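Local coordinates for N-hydroxyarylamine O-acetyltransferase (Bacillus cereus, PDB 4DMO), which probably transfers acetyl groups to arylamines and N-hydroxyarylamines, as an arylamine N-acetyltransferase with a non-canonical catalytic triad, at residues A[219-230]-A[253-263]. Sequence-based numbering, arbitrary orientation.
Sequences IVKLTEDGHASL and YTNLLHSKFGI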
loop_
_atom_site.group_PDB
_atom_site.type_symbol
_atom_site.label_atom_id
_atom_site.label_comp_id
_atom_site.label_asym_id
_atom_site.label_seq_id
_atom_site.Cartn_x
_atom_site.Cartn_y
_atom_site.Cartn_z
ATOM N N ILE A 219 8.199 1.811 -9.236
ATOM C CA ILE A 219 8.091 2.716 -8.085
ATOM C C ILE A 219 6.989 3.735 -8.345
ATOM O O ILE A 219 7.069 4.467 -9.317
ATOM C CB ILE A 219 9.369 3.526 -7.826
ATOM C CG1 ILE A 219 10.603 2.621 -7.605
ATOM C CG2 ILE A 219 9.163 4.410 -6.615
ATOM C CD1 ILE A 219 11.405 2.410 -8.848
ATOM N N VAL A 220 5.991 3.813 -7.461
ATOM C CA VAL A 220 4.977 4.856 -7.579
ATOM C C VAL A 220 4.742 5.533 -6.219
ATOM O O VAL A 220 4.849 4.907 -5.166
ATOM C CB VAL A 220 3.651 4.287 -8.141
ATOM C CG1 VAL A 220 3.179 3.172 -7.314
ATOM C CG2 VAL A 220 2.548 5.336 -8.172
ATOM N N LYS A 221 4.447 6.829 -6.263
ATOM C CA LYS A 221 4.112 7.581 -5.076
ATOM C C LYS A 221 3.183 8.729 -5.399
ATOM O O LYS A 221 3.378 9.425 -6.387
ATOM C CB LYS A 221 5.352 8.152 -4.442
ATOM C CG LYS A 221 5.094 8.645 -3.056
ATOM C CD LYS A 221 6.365 9.159 -2.364
ATOM C CE LYS A 221 6.900 10.431 -2.966
ATOM N NZ LYS A 221 5.917 11.507 -2.820
ATOM N N LEU A 222 2.180 8.933 -4.555
ATOM C CA LEU A 222 1.354 10.132 -4.684
ATOM C C LEU A 222 2.185 11.346 -4.356
ATOM O O LEU A 222 3.181 11.286 -3.627
ATOM C CB LEU A 222 0.129 10.065 -3.774
ATOM C CG LEU A 222 -0.717 8.828 -4.128
ATOM C CD1 LEU A 222 -1.991 8.888 -3.386
ATOM C CD2 LEU A 222 -0.973 8.697 -5.633
ATOM N N THR A 223 1.755 12.462 -4.903
ATOM C CA THR A 223 2.382 13.728 -4.646
ATOM C C THR A 223 1.300 14.726 -4.289
ATOM O O THR A 223 0.121 14.387 -4.271
ATOM C CB THR A 223 3.143 14.212 -5.889
ATOM O OG1 THR A 223 2.218 14.375 -6.967
ATOM C CG2 THR A 223 4.228 13.197 -6.312
ATOM N N GLU A 224 1.725 15.947 -3.988
ATOM C CA GLU A 224 0.828 17.078 -3.702
ATOM C C GLU A 224 -0.299 17.219 -4.718
ATOM O O GLU A 224 -1.456 17.499 -4.389
ATOM C CB GLU A 224 1.633 18.388 -3.780
ATOM C CG GLU A 224 1.933 19.098 -2.461
ATOM C CD GLU A 224 2.552 20.506 -2.655
ATOM O OE1 GLU A 224 3.013 21.060 -1.631
ATOM O OE2 GLU A 224 2.588 21.054 -3.806
ATOM N N ASP A 225 0.074 17.114 -5.979
ATOM C CA ASP A 225 -0.822 17.520 -7.044
ATOM C C ASP A 225 -1.061 16.400 -8.030
ATOM O O ASP A 225 -1.504 16.653 -9.150
ATOM C CB ASP A 225 -0.261 18.747 -7.778
ATOM C CG ASP A 225 1.232 18.628 -8.077
ATOM O OD1 ASP A 225 1.916 19.671 -8.112
ATOM O OD2 ASP A 225 1.732 17.497 -8.293
ATOM N N GLY A 226 -0.778 15.168 -7.613
ATOM C CA GLY A 226 -1.019 14.005 -8.460
ATOM C C GLY A 226 -0.256 12.752 -8.035
ATOM O O GLY A 226 -0.542 12.174 -6.981
ATOM N N HIS A 227 0.683 12.319 -8.877
ATOM C CA HIS A 227 1.537 11.170 -8.578
ATOM C C HIS A 227 2.749 11.113 -9.524
ATOM O O HIS A 227 2.851 11.867 -10.503
ATOM C CB HIS A 227 0.736 9.894 -8.668
ATOM C CG HIS A 227 0.493 9.462 -10.071
ATOM N ND1 HIS A 227 1.367 8.644 -10.759
ATOM C CD2 HIS A 227 -0.506 9.756 -10.927
ATOM C CE1 HIS A 227 0.906 8.449 -11.976
ATOM N NE2 HIS A 227 -0.218 9.136 -12.113
ATOM N N ALA A 228 3.697 10.246 -9.185
ATOM C CA ALA A 228 4.913 10.062 -9.957
ATOM C C ALA A 228 5.212 8.559 -9.991
ATOM O O ALA A 228 5.017 7.872 -8.987
ATOM C CB ALA A 228 6.036 10.816 -9.338
ATOM N N SER A 229 5.622 8.060 -11.156
ATOM C CA SER A 229 5.889 6.639 -11.391
ATOM C C SER A 229 7.206 6.469 -12.120
ATOM O O SER A 229 7.518 7.211 -13.050
ATOM C CB SER A 229 4.785 6.006 -12.228
ATOM O OG SER A 229 3.528 6.240 -11.650
ATOM N N LEU A 230 7.997 5.504 -11.676
ATOM C CA LEU A 230 9.310 5.262 -12.266
ATOM C C LEU A 230 9.486 3.787 -12.592
ATOM O O LEU A 230 9.049 2.907 -11.838
ATOM C CB LEU A 230 10.427 5.748 -11.338
ATOM C CG LEU A 230 11.882 5.543 -11.789
ATOM C CD1 LEU A 230 12.180 6.339 -13.042
ATOM C CD2 LEU A 230 12.861 5.905 -10.684
ATOM N N TYR A 253 18.900 7.284 -12.867
ATOM C CA TYR A 253 17.943 6.465 -12.151
ATOM C C TYR A 253 18.132 6.560 -10.634
ATOM O O TYR A 253 17.162 6.508 -9.873
ATOM C CB TYR A 253 18.085 5.048 -12.644
ATOM C CG TYR A 253 17.261 4.062 -11.921
ATOM C CD1 TYR A 253 17.824 3.287 -10.934
ATOM C CD2 TYR A 253 15.930 3.878 -12.231
ATOM C CE1 TYR A 253 17.099 2.372 -10.272
ATOM C CE2 TYR A 253 15.192 2.948 -11.568
ATOM C CZ TYR A 253 15.795 2.212 -10.576
ATOM O OH TYR A 253 15.112 1.269 -9.880
ATOM N N THR A 254 19.377 6.746 -10.197
ATOM C CA THR A 254 19.679 6.873 -8.766
ATOM C C THR A 254 19.251 8.199 -8.212
ATOM O O THR A 254 18.676 8.288 -7.122
ATOM C CB THR A 254 21.188 6.725 -8.479
ATOM O OG1 THR A 254 21.560 5.352 -8.584
ATOM C CG2 THR A 254 21.539 7.244 -7.065
ATOM N N ASN A 255 19.558 9.244 -8.960
ATOM C CA ASN A 255 19.118 10.574 -8.597
ATOM C C ASN A 255 17.597 10.651 -8.491
ATOM O O ASN A 255 17.075 11.147 -7.507
ATOM C CB ASN A 255 19.654 11.603 -9.599
ATOM C CG ASN A 255 21.154 11.771 -9.502
ATOM O OD1 ASN A 255 21.733 11.621 -8.431
ATOM N ND2 ASN A 255 21.789 12.042 -10.623
ATOM N N LEU A 256 16.898 10.141 -9.489
ATOM C CA LEU A 256 15.452 10.151 -9.489
ATOM C C LEU A 256 14.849 9.372 -8.311
ATOM O O LEU A 256 13.823 9.759 -7.757
ATOM C CB LEU A 256 14.927 9.590 -10.804
ATOM C CG LEU A 256 14.953 10.574 -11.986
ATOM C CD1 LEU A 256 14.623 9.881 -13.325
ATOM C CD2 LEU A 256 14.002 11.738 -11.753
ATOM N N LEU A 257 15.446 8.239 -7.985
ATOM C CA LEU A 257 14.953 7.433 -6.890
ATOM C C LEU A 257 15.004 8.261 -5.650
ATOM O O LEU A 257 14.082 8.259 -4.853
ATOM C CB LEU A 257 15.779 6.162 -6.718
ATOM C CG LEU A 257 15.446 4.990 -7.639
ATOM C CD1 LEU A 257 16.426 3.859 -7.365
ATOM C CD2 LEU A 257 14.051 4.496 -7.450
ATOM N N HIS A 258 16.084 9.012 -5.504
ATOM C CA HIS A 258 16.265 9.803 -4.301
ATOM C C HIS A 258 15.456 11.085 -4.319
ATOM O O HIS A 258 14.728 11.389 -3.370
ATOM C CB HIS A 258 17.733 10.158 -4.086
ATOM C CG HIS A 258 17.936 11.067 -2.924
ATOM N ND1 HIS A 258 18.236 12.406 -3.071
ATOM C CD2 HIS A 258 17.819 10.851 -1.595
ATOM C CE1 HIS A 258 18.320 12.966 -1.882
ATOM N NE2 HIS A 258 18.081 12.042 -0.966
ATOM N N SER A 259 15.574 11.835 -5.399
ATOM C CA SER A 259 14.907 13.138 -5.514
ATOM C C SER A 259 13.370 13.059 -5.569
ATOM O O SER A 259 12.670 13.921 -5.021
ATOM C CB SER A 259 15.425 13.856 -6.764
ATOM O OG SER A 259 16.746 14.256 -6.531
ATOM N N LYS A 260 12.829 12.062 -6.262
ATOM C CA LYS A 260 11.376 11.935 -6.335
ATOM C C LYS A 260 10.812 11.041 -5.254
ATOM O O LYS A 260 9.692 11.222 -4.844
ATOM C CB LYS A 260 10.929 11.443 -7.721
ATOM C CG LYS A 260 11.385 12.354 -8.871
ATOM C CD LYS A 260 10.303 13.369 -9.323
ATOM C CE LYS A 260 10.916 14.564 -10.096
ATOM N NZ LYS A 260 11.859 15.420 -9.261
ATOM N N PHE A 261 11.555 10.066 -4.778
ATOM C CA PHE A 261 10.923 9.086 -3.912
ATOM C C PHE A 261 11.582 8.878 -2.554
ATOM O O PHE A 261 11.038 8.150 -1.723
ATOM C CB PHE A 261 10.797 7.737 -4.628
ATOM C CG PHE A 261 10.074 7.807 -5.930
ATOM C CD1 PHE A 261 10.770 7.741 -7.135
ATOM C CD2 PHE A 261 8.696 7.933 -5.969
ATOM C CE1 PHE A 261 10.094 7.780 -8.345
ATOM C CE2 PHE A 261 8.026 7.985 -7.185
ATOM C CZ PHE A 261 8.733 7.901 -8.372
ATOM N N GLY A 262 12.741 9.497 -2.324
ATOM C CA GLY A 262 13.413 9.400 -1.037
ATOM C C GLY A 262 14.031 8.035 -0.890
ATOM O O GLY A 262 14.287 7.566 0.225
ATOM N N ILE A 263 14.273 7.384 -2.029
ATOM C CA ILE A 263 14.861 6.056 -2.013
ATOM C C ILE A 263 16.365 6.108 -2.297
ATOM O O ILE A 263 16.805 6.703 -3.279
ATOM C CB ILE A 263 14.200 5.132 -3.035
ATOM C CG1 ILE A 263 12.771 4.807 -2.620
ATOM C CG2 ILE A 263 14.963 3.812 -3.106
ATOM C CD1 ILE A 263 12.001 4.030 -3.654
#
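A beta-hairpin of the C-terminal antiparallel sheet is covered here by the last helix of the arylamine N-acetyltransferase, with Phe261 set against both strands, 219-223 and 226-230. The axis of helix segment 253-261 comes within about 10 Å of either strand axis at closest approach, 28° from parallel to the first and close to antiparallel to the second. Ile219 places CG2 over the centre of the Phe261 ring, 3.5 Å from the centroid and 8° off its normal, a CH-pi contact; CB of Lys260 lies over the opposite face, near the rim. Lys221 CB and the Ala228 carbonyl meet the ring edge close to its plane, with Ala228 O 3.5 Å from Phe261 CE2, while Leu230 CB approaches Phe261 CE1 obliquely. The ring is thus packed on both faces, one by its own helix, and along its edge, with no hydrogen bond joining the two segments.

Farther back along the helix, Leu257 CD2 touches two strand residues: Ile219 CD1 at 3.6 Å and Leu230 CD2 at 3.7 Å. With CG anti to the backbone N (chi1 179°), Leu230 also brings its CD2 to 3.9 Å from Tyr253 CE2. Leu43 of helix 43-46 also packs on Ile219, Tyr253 and Leu257, tying this apolar cluster to the N-terminal half of the chain. Nearer the turn than Ile219, Lys221 bends at chi3 and chi4; its ammonium bonds to Gln36 O and, at 2.9 Å from NZ, to Leu222 O, while its CE passes 3.5 Å from Lys260 O.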